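Local structure of SusD homolog (Bacteroides thetaiotaomicron VPI-5482, 3FDH) at residues T32-S38 with P329-M333; A282-P286 with K316-F322; M339-A343 with D355-E359. The protein probably binds glycans at the outer membrane as a SusD/RagB-family lipoprotein, handing them to a partner transporter for uptake. All blocks are in the same frame, centred on the assembly; numbering follows the deposited sequence.

Contact 1. Residues T32-S38 with P329-M333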
loop_
_atom_site.group_PDB
_atom_site.type_symbol
_atom_site.label_atom_id
_atom_site.label_comp_id
_atom_site.label_asym_id
_atom_site.label_seq_id
_atom_site.Cartn_x
_atom_site.Cartn_y
_atom_site.Cartn_z
ATOM N N THR A 32 0.433 -12.608 -1.577
ATOM C CA THR A 32 0.498 -11.432 -0.698
ATOM C C THR A 32 0.750 -10.162 -1.508
ATOM O O THR A 32 0.139 -9.116 -1.262
ATOM C CB THR A 32 1.485 -11.612 0.473
ATOM O OG1 THR A 32 1.055 -12.738 1.256
ATOM C CG2 THR A 32 1.488 -10.377 1.352
ATOM N N ALA A 33 1.621 -10.266 -2.493
ATOM C CA ALA A 33 1.955 -9.104 -3.330
ATOM C C ALA A 33 0.848 -8.822 -4.322
ATOM O O ALA A 33 0.187 -7.784 -4.304
ATOM C CB ALA A 33 3.272 -9.338 -4.046
ATOM N N PHE A 34 0.626 -9.802 -5.172
ATOM C CA PHE A 34 -0.304 -9.646 -6.294
ATOM C C PHE A 34 -1.786 -9.431 -5.942
ATOM O O PHE A 34 -2.443 -8.549 -6.512
ATOM C CB PHE A 34 -0.193 -10.826 -7.260
ATOM C CG PHE A 34 -0.944 -10.606 -8.529
ATOM C CD1 PHE A 34 -0.345 -9.949 -9.593
ATOM C CD2 PHE A 34 -2.248 -11.024 -8.655
ATOM C CE1 PHE A 34 -1.052 -9.710 -10.784
ATOM C CE2 PHE A 34 -2.961 -10.794 -9.842
ATOM C CZ PHE A 34 -2.346 -10.134 -10.905
ATOM N N SER A 35 -2.299 -10.247 -5.036
ATOM C CA SER A 35 -3.722 -10.235 -4.710
ATOM C C SER A 35 -4.142 -9.509 -3.442
ATOM O O SER A 35 -5.233 -8.955 -3.355
ATOM C CB SER A 35 -4.217 -11.674 -4.589
ATOM O OG SER A 35 -4.054 -12.390 -5.806
ATOM N N ASN A 36 -3.282 -9.565 -2.445
ATOM C CA ASN A 36 -3.582 -9.046 -1.133
ATOM C C ASN A 36 -3.246 -7.598 -0.911
ATOM O O ASN A 36 -4.131 -6.810 -0.602
ATOM C CB ASN A 36 -2.923 -9.916 -0.073
ATOM C CG ASN A 36 -3.390 -11.357 -0.163
ATOM O OD1 ASN A 36 -4.278 -11.680 -0.980
ATOM N ND2 ASN A 36 -2.805 -12.224 0.641
ATOM N N ALA A 37 -1.962 -7.285 -0.983
ATOM C CA ALA A 37 -1.472 -5.886 -0.856
ATOM C C ALA A 37 -1.818 -4.996 -2.072
ATOM O O ALA A 37 -2.237 -3.842 -1.915
ATOM C CB ALA A 37 0.061 -5.855 -0.654
ATOM N N SER A 38 -1.705 -5.529 -3.273
ATOM C CA SER A 38 -1.818 -4.642 -4.423
ATOM C C SER A 38 -2.913 -5.007 -5.408
ATOM O O SER A 38 -2.889 -4.560 -6.541
ATOM C CB SER A 38 -0.474 -4.547 -5.107
ATOM O OG SER A 38 -0.503 -3.602 -6.172
ATOM N N PRO A 329 7.554 -3.324 -10.249
ATOM C CA PRO A 329 7.382 -4.225 -9.102
ATOM C C PRO A 329 6.300 -3.812 -8.145
ATOM O O PRO A 329 5.940 -2.657 -8.054
ATOM C CB PRO A 329 8.716 -4.136 -8.344
ATOM C CG PRO A 329 9.405 -2.854 -8.866
ATOM C CD PRO A 329 8.861 -2.636 -10.256
ATOM N N THR A 330 5.816 -4.799 -7.418
ATOM C CA THR A 330 4.897 -4.566 -6.336
ATOM C C THR A 330 5.760 -4.389 -5.099
ATOM O O THR A 330 6.532 -5.268 -4.719
ATOM C CB THR A 330 3.892 -5.708 -6.110
ATOM O OG1 THR A 330 3.008 -5.796 -7.230
ATOM C CG2 THR A 330 3.097 -5.460 -4.840
ATOM N N LEU A 331 5.626 -3.220 -4.494
ATOM C CA LEU A 331 6.402 -2.866 -3.300
ATOM C C LEU A 331 5.583 -3.196 -2.020
ATOM O O LEU A 331 4.612 -2.512 -1.662
ATOM C CB LEU A 331 6.860 -1.393 -3.371
ATOM C CG LEU A 331 7.711 -1.028 -4.588
ATOM C CD1 LEU A 331 8.144 0.459 -4.522
ATOM C CD2 LEU A 331 8.854 -1.975 -4.725
ATOM N N LEU A 332 5.968 -4.298 -1.365
ATOM C CA LEU A 332 5.358 -4.710 -0.088
ATOM C C LEU A 332 5.742 -3.673 0.945
ATOM O O LEU A 332 4.980 -3.382 1.864
ATOM C CB LEU A 332 5.726 -6.110 0.346
ATOM C CG LEU A 332 5.102 -7.240 -0.480
ATOM C CD1 LEU A 332 5.464 -8.630 0.115
ATOM C CD2 LEU A 332 3.589 -7.114 -0.568
HETATM N N MSE A 333 6.934 -3.110 0.768
HETATM C CA MSE A 333 7.331 -1.968 1.584
HETATM C C MSE A 333 8.535 -1.339 0.962
HETATM O O MSE A 333 9.564 -2.008 0.753
HETATM C CB MSE A 333 7.552 -2.334 3.056
HETATM C CG MSE A 333 7.593 -1.057 3.949
HETATM SE SE MSE A 333 8.228 -1.344 5.766
HETATM C CE MSE A 333 8.504 0.527 6.189
HETATM O O HOH W 1 1.807 -3.444 -7.536
#
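A33 and T330 bring the end of helix 21-37 against strand 330-331, with their CA atoms 6.2 Å apart. The contact joins the first helix of this largely helical SusD-type fold to a short strand with a classic beta bulge beside it, where L332 and M333 both face A238. The helix finishes in a wider pi-type turn: A37 N bonds to T32 O at 2.8 Å, and a weak bond follows from S38 N to A33 O. S38 is the first residue to leave the helix. A33, A37 and S38 all point toward the strand segment from this end of the helix.

The contact between the side chains is mostly apolar. L332 reaches over with one methyl, CD2, which sits 3.7 Å from A37 CB. The same methyl lies 3.8 Å from A33 CA, so it rests between successive turns of the helix. T330 makes its apolar contact with the methyl branch, CG2. This branch is anti to the backbone N, which carries the methyl toward the helix end, 3.7 Å from S38 CB. CG2 also approaches A33 O at 3.8 Å. Y118 of helix 106-127 packs on T32 and A37, and its hydroxyl bonds to L332 O. P250 of helix 250-258 covers S38 and T330.

The polar ends of T330 and S38 are joined through water. T330 OG1 also bonds to Y243 OH. S38 OG stands anti to its own N (chi1 -175°) and meets the water at 2.7 Å; the same water is 2.7 Å from T330 OG1.

Contact 2. Residues A282-P286 with K316-F322; sequences AFFTP and KYGISAF
F284 and I319 form the hydrogen-bonded pair of a short antiparallel ladder, and F283 and S320 form the non-hydrogen-bonded pair beside it. Three backbone bonds hold the ladder. F284 N gives to I319 O at 3.0 Å, and I319 N gives back to F284 O at 2.8 Å, nearly along the C=O axis. A321 N bonds to A282 O at 2.8 Å, but from above the carbonyl plane, 53° out of it, as the chain turns into a 3-10 segment. Weaker CA-H...O contacts fill in. S320 CA approaches A282 O at 3.4 Å, and F283 CA approaches I319 O.

Apolar contacts gather on the side of F284 and I319. A321 CB lies over one face of the F284 ring, 3.9 Å from its centroid, as a CH-pi contact. I319 CD1 comes to the edge of the same ring. The chi1 of I319, 53°, holds CG1 between the backbone N and carbonyl carbon, 3.9 Å from F284 CB. A serine in place of F284 would probably leave A321 CB and I319 CD1 without the ring they pack on, and open a gap toward L379 of helix 354-379.

The P286 ring meets backbone in van der Waals contact, with CG 3.4 Å from K316 O and CD on G318 CA.

On the other side, the F283 ring has I319 O at its edge and meets W425, while S320 OG bonds to E52 OE2. F283 also bonds through its backbone to V295. Together the segments make a short antiparallel beta ladder in a mainly helical SusD-type fold.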
loop_
_atom_site.group_PDB
_atom_site.type_symbol
_atom_site.label_atom_id
_atom_site.label_comp_id
_atom_site.label_asym_id
_atom_site.label_seq_id
_atom_site.Cartn_x
_atom_site.Cartn_y
_atom_site.Cartn_z
ATOM N N ALA A 282 3.664 12.386 -15.645
ATOM C CA ALA A 282 2.958 11.179 -15.233
ATOM C C ALA A 282 1.495 11.057 -15.693
ATOM O O ALA A 282 0.723 10.285 -15.150
ATOM C CB ALA A 282 3.017 11.048 -13.711
ATOM N N PHE A 283 1.144 11.822 -16.694
ATOM C CA PHE A 283 -0.225 11.845 -17.249
ATOM C C PHE A 283 -0.290 11.703 -18.746
ATOM O O PHE A 283 0.489 12.293 -19.477
ATOM C CB PHE A 283 -0.970 13.128 -16.829
ATOM C CG PHE A 283 -1.165 13.251 -15.354
ATOM C CD1 PHE A 283 -2.102 12.475 -14.705
ATOM C CD2 PHE A 283 -0.440 14.153 -14.617
ATOM C CE1 PHE A 283 -2.277 12.571 -13.338
ATOM C CE2 PHE A 283 -0.617 14.259 -13.248
ATOM C CZ PHE A 283 -1.548 13.475 -12.607
ATOM N N PHE A 284 -1.249 10.888 -19.178
ATOM C CA PHE A 284 -1.548 10.631 -20.564
ATOM C C PHE A 284 -3.014 10.952 -20.870
ATOM O O PHE A 284 -3.934 10.715 -20.088
ATOM C CB PHE A 284 -1.306 9.176 -21.009
ATOM C CG PHE A 284 0.067 8.624 -20.695
ATOM C CD1 PHE A 284 1.195 9.428 -20.686
ATOM C CD2 PHE A 284 0.222 7.246 -20.503
ATOM C CE1 PHE A 284 2.456 8.885 -20.428
ATOM C CE2 PHE A 284 1.468 6.693 -20.254
ATOM C CZ PHE A 284 2.594 7.521 -20.212
ATOM N N THR A 285 -3.195 11.496 -22.059
ATOM C CA THR A 285 -4.531 11.834 -22.530
ATOM C C THR A 285 -5.320 10.579 -22.889
ATOM O O THR A 285 -4.786 9.458 -22.926
ATOM C CB THR A 285 -4.472 12.666 -23.852
ATOM O OG1 THR A 285 -3.946 11.837 -24.909
ATOM C CG2 THR A 285 -3.626 13.956 -23.692
ATOM N N PRO A 286 -6.620 10.761 -23.136
ATOM C CA PRO A 286 -7.376 9.678 -23.736
ATOM C C PRO A 286 -6.801 9.411 -25.124
ATOM O O PRO A 286 -5.983 10.184 -25.633
ATOM C CB PRO A 286 -8.799 10.247 -23.863
ATOM C CG PRO A 286 -8.824 11.513 -23.104
ATOM C CD PRO A 286 -7.429 11.971 -22.893
ATOM N N LYS A 316 -13.586 8.343 -21.882
ATOM C CA LYS A 316 -13.599 9.812 -21.802
ATOM C C LYS A 316 -12.379 10.509 -21.188
ATOM O O LYS A 316 -11.870 11.541 -21.671
ATOM C CB LYS A 316 -14.824 10.265 -21.040
ATOM C CG LYS A 316 -14.961 11.771 -20.921
ATOM C CD LYS A 316 -16.148 12.132 -20.063
ATOM C CE LYS A 316 -16.306 13.639 -19.892
ATOM N NZ LYS A 316 -16.448 14.356 -21.199
ATOM N N TYR A 317 -11.951 9.964 -20.078
ATOM C CA TYR A 317 -10.903 10.586 -19.254
ATOM C C TYR A 317 -9.509 10.056 -19.474
ATOM O O TYR A 317 -9.273 8.882 -19.756
ATOM C CB TYR A 317 -11.249 10.444 -17.761
ATOM C CG TYR A 317 -12.594 11.030 -17.384
ATOM C CD1 TYR A 317 -12.760 12.417 -17.282
ATOM C CD2 TYR A 317 -13.720 10.213 -17.176
ATOM C CE1 TYR A 317 -13.974 12.964 -16.972
ATOM C CE2 TYR A 317 -14.959 10.772 -16.866
ATOM C CZ TYR A 317 -15.074 12.150 -16.758
ATOM O OH TYR A 317 -16.297 12.733 -16.469
ATOM N N GLY A 318 -8.599 10.984 -19.289
ATOM C CA GLY A 318 -7.173 10.742 -19.324
ATOM C C GLY A 318 -6.801 9.873 -18.151
ATOM O O GLY A 318 -7.646 9.520 -17.321
ATOM N N ILE A 319 -5.517 9.557 -18.065
ATOM C CA ILE A 319 -5.054 8.602 -17.086
ATOM C C ILE A 319 -3.692 8.929 -16.524
ATOM O O ILE A 319 -2.988 9.739 -17.061
ATOM C CB ILE A 319 -4.916 7.187 -17.743
ATOM C CG1 ILE A 319 -4.039 7.278 -19.000
ATOM C CG2 ILE A 319 -6.324 6.553 -18.031
ATOM C CD1 ILE A 319 -3.598 5.974 -19.649
ATOM N N SER A 320 -3.363 8.284 -15.396
ATOM C CA SER A 320 -1.996 8.333 -14.901
ATOM C C SER A 320 -1.158 7.375 -15.771
ATOM O O SER A 320 -1.654 6.359 -16.256
ATOM C CB SER A 320 -1.879 7.944 -13.423
ATOM O OG SER A 320 -2.109 6.554 -13.210
ATOM N N ALA A 321 0.117 7.693 -15.931
ATOM C CA ALA A 321 1.054 6.860 -16.707
ATOM C C ALA A 321 1.156 5.446 -16.103
ATOM O O ALA A 321 1.414 4.436 -16.776
ATOM C CB ALA A 321 2.447 7.536 -16.738
ATOM N N PHE A 322 0.867 5.422 -14.816
ATOM C CA PHE A 322 1.039 4.230 -13.969
ATOM C C PHE A 322 0.176 3.016 -14.361
ATOM O O PHE A 322 0.548 1.868 -14.113
ATOM C CB PHE A 322 0.807 4.575 -12.499
ATOM C CG PHE A 322 1.785 5.581 -11.970
ATOM C CD1 PHE A 322 3.131 5.265 -11.883
ATOM C CD2 PHE A 322 1.360 6.868 -11.649
ATOM C CE1 PHE A 322 4.023 6.191 -11.416
ATOM C CE2 PHE A 322 2.236 7.803 -11.202
ATOM C CZ PHE A 322 3.591 7.472 -11.085
#

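Contact 3. Residues M339-A343 with D355-E359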
loop_
_atom_site.group_PDB
_atom_site.type_symbol
_atom_site.label_atom_id
_atom_site.label_comp_id
_atom_site.label_asym_id
_atom_site.label_seq_id
_atom_site.Cartn_x
_atom_site.Cartn_y
_atom_site.Cartn_z
HETATM N N MSE A 339 11.724 5.907 4.749
HETATM C CA MSE A 339 12.361 7.224 4.984
HETATM C C MSE A 339 11.344 8.255 5.414
HETATM O O MSE A 339 11.681 9.199 6.139
HETATM C CB MSE A 339 13.162 7.710 3.763
HETATM C CG MSE A 339 14.390 6.825 3.430
HETATM SE SE MSE A 339 15.666 6.672 4.893
HETATM C CE MSE A 339 15.121 5.153 5.758
ATOM N N PHE A 340 10.104 8.052 4.975
ATOM C CA PHE A 340 8.983 8.916 5.362
ATOM C C PHE A 340 8.584 8.620 6.798
ATOM O O PHE A 340 8.109 9.493 7.538
ATOM C CB PHE A 340 7.788 8.795 4.419
ATOM C CG PHE A 340 7.942 9.558 3.132
ATOM C CD1 PHE A 340 7.981 10.960 3.133
ATOM C CD2 PHE A 340 8.011 8.898 1.922
ATOM C CE1 PHE A 340 8.142 11.683 1.962
ATOM C CE2 PHE A 340 8.182 9.622 0.743
ATOM C CZ PHE A 340 8.219 11.030 0.773
ATOM N N LEU A 341 8.801 7.378 7.204
ATOM C CA LEU A 341 8.527 6.999 8.587
ATOM C C LEU A 341 9.556 7.640 9.467
ATOM O O LEU A 341 9.279 8.163 10.549
ATOM C CB LEU A 341 8.500 5.482 8.772
ATOM C CG LEU A 341 7.213 4.772 8.367
ATOM C CD1 LEU A 341 7.397 3.256 8.173
ATOM C CD2 LEU A 341 6.167 5.106 9.410
ATOM N N LYS A 342 10.781 7.595 8.994
ATOM C CA LYS A 342 11.923 8.178 9.733
ATOM C C LYS A 342 11.715 9.689 9.907
ATOM O O LYS A 342 11.858 10.256 10.982
ATOM C CB LYS A 342 13.193 7.969 8.950
ATOM C CG LYS A 342 14.480 8.433 9.686
ATOM C CD LYS A 342 15.737 8.063 8.937
ATOM C CE LYS A 342 16.950 8.625 9.640
ATOM N NZ LYS A 342 18.256 8.230 9.010
ATOM N N ALA A 343 11.363 10.321 8.806
ATOM C CA ALA A 343 11.059 11.767 8.787
ATOM C C ALA A 343 9.868 12.108 9.699
ATOM O O ALA A 343 9.904 13.090 10.456
ATOM C CB ALA A 343 10.804 12.253 7.327
ATOM N N ASP A 355 17.059 15.877 6.192
ATOM C CA ASP A 355 17.860 14.964 5.381
ATOM C C ASP A 355 17.033 13.752 5.077
ATOM O O ASP A 355 17.046 13.221 3.960
ATOM C CB ASP A 355 19.180 14.554 6.074
ATOM C CG ASP A 355 20.121 15.726 6.254
ATOM O OD1 ASP A 355 20.088 16.656 5.422
ATOM O OD2 ASP A 355 20.893 15.707 7.226
ATOM N N ALA A 356 16.258 13.363 6.078
ATOM C CA ALA A 356 15.435 12.168 5.965
ATOM C C ALA A 356 14.367 12.390 4.902
ATOM O O ALA A 356 14.110 11.535 4.064
ATOM C CB ALA A 356 14.798 11.804 7.306
ATOM N N LEU A 357 13.746 13.555 4.962
ATOM C CA LEU A 357 12.685 13.881 4.025
ATOM C C LEU A 357 13.238 13.947 2.621
ATOM O O LEU A 357 12.600 13.519 1.669
ATOM C CB LEU A 357 12.005 15.216 4.377
ATOM C CG LEU A 357 10.794 15.598 3.516
ATOM C CD1 LEU A 357 9.573 14.614 3.593
ATOM C CD2 LEU A 357 10.323 17.039 3.907
ATOM N N LYS A 358 14.453 14.446 2.482
ATOM C CA LYS A 358 15.007 14.577 1.134
ATOM C C LYS A 358 15.232 13.196 0.548
ATOM O O LYS A 358 14.981 12.924 -0.629
ATOM C CB LYS A 358 16.308 15.366 1.107
ATOM C CG LYS A 358 16.870 15.518 -0.299
ATOM C CD LYS A 358 18.093 16.396 -0.333
ATOM C CE LYS A 358 18.482 16.744 -1.767
ATOM N NZ LYS A 358 19.686 17.637 -1.900
ATOM N N GLU A 359 15.725 12.322 1.391
ATOM C CA GLU A 359 16.028 10.958 0.969
ATOM C C GLU A 359 14.744 10.274 0.514
ATOM O O GLU A 359 14.707 9.556 -0.510
ATOM C CB GLU A 359 16.672 10.190 2.124
ATOM C CG GLU A 359 17.131 8.796 1.805
ATOM C CD GLU A 359 18.410 8.748 0.994
ATOM O OE1 GLU A 359 18.975 9.828 0.725
ATOM O OE2 GLU A 359 18.824 7.637 0.588
#
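A343 and A356 meet where helix 335-348 and helix 354-379 pack as an antiparallel pair. The segment axes come within 8.1 Å, with 158° between their directions. The tight part is built from small and apolar groups. A343 CB is 4.0 Å from A356 CB and equally near L357 N, so the alanines let the backbones come close. Beside them L357 crosses the F340 ring obliquely. Its CD1 touches F340 CE1 at 3.6 Å. L357 CG is anti to the backbone N (chi1 -175°), which brings the CD1 branch to F340. Buried selenomethionine M339 packs closely along the aliphatic part of E359, CG to CG at 3.7 Å. M339 then bends away, though its SE stays 4.0 Å from E359 CG.

The looser, partly exposed side is K342 and the outer end of E359. K342 is extended, and only its aliphatic part touches the second helix, with CG 4.1 Å from A356 CB. The carboxylate of E359 bonds through OE2 to Y335 OH.

Such antiparallel pairing is consistent with the TPR-like helical build of the family. Helix 412-423 covers F340 and A343, helix 393-410 covers L357, and helix 216-228 packs on M339 and K342.

In the fold
From the N terminus, helix 21-37 supplies the first side of contact 1, and strand 330-331 closes it some 290 residues later. Contact 2 opens and closes within that span. It joins two strands about 30 residues apart in the chain. Its nearest atoms stay about 9 Å from contact 1, but helix 250-258 touches both. The chain then turns a corner at L332 and soon enters helix 335-348, and contact 3 closes a short helix-to-helix turn in series with the other two. Contacts 1 and 3 touch, with M333 CE 3.6 Å from L341 CD1. Further along, helix 354-379 packs on A282, F284 and F322, linking contact 3 to contact 2.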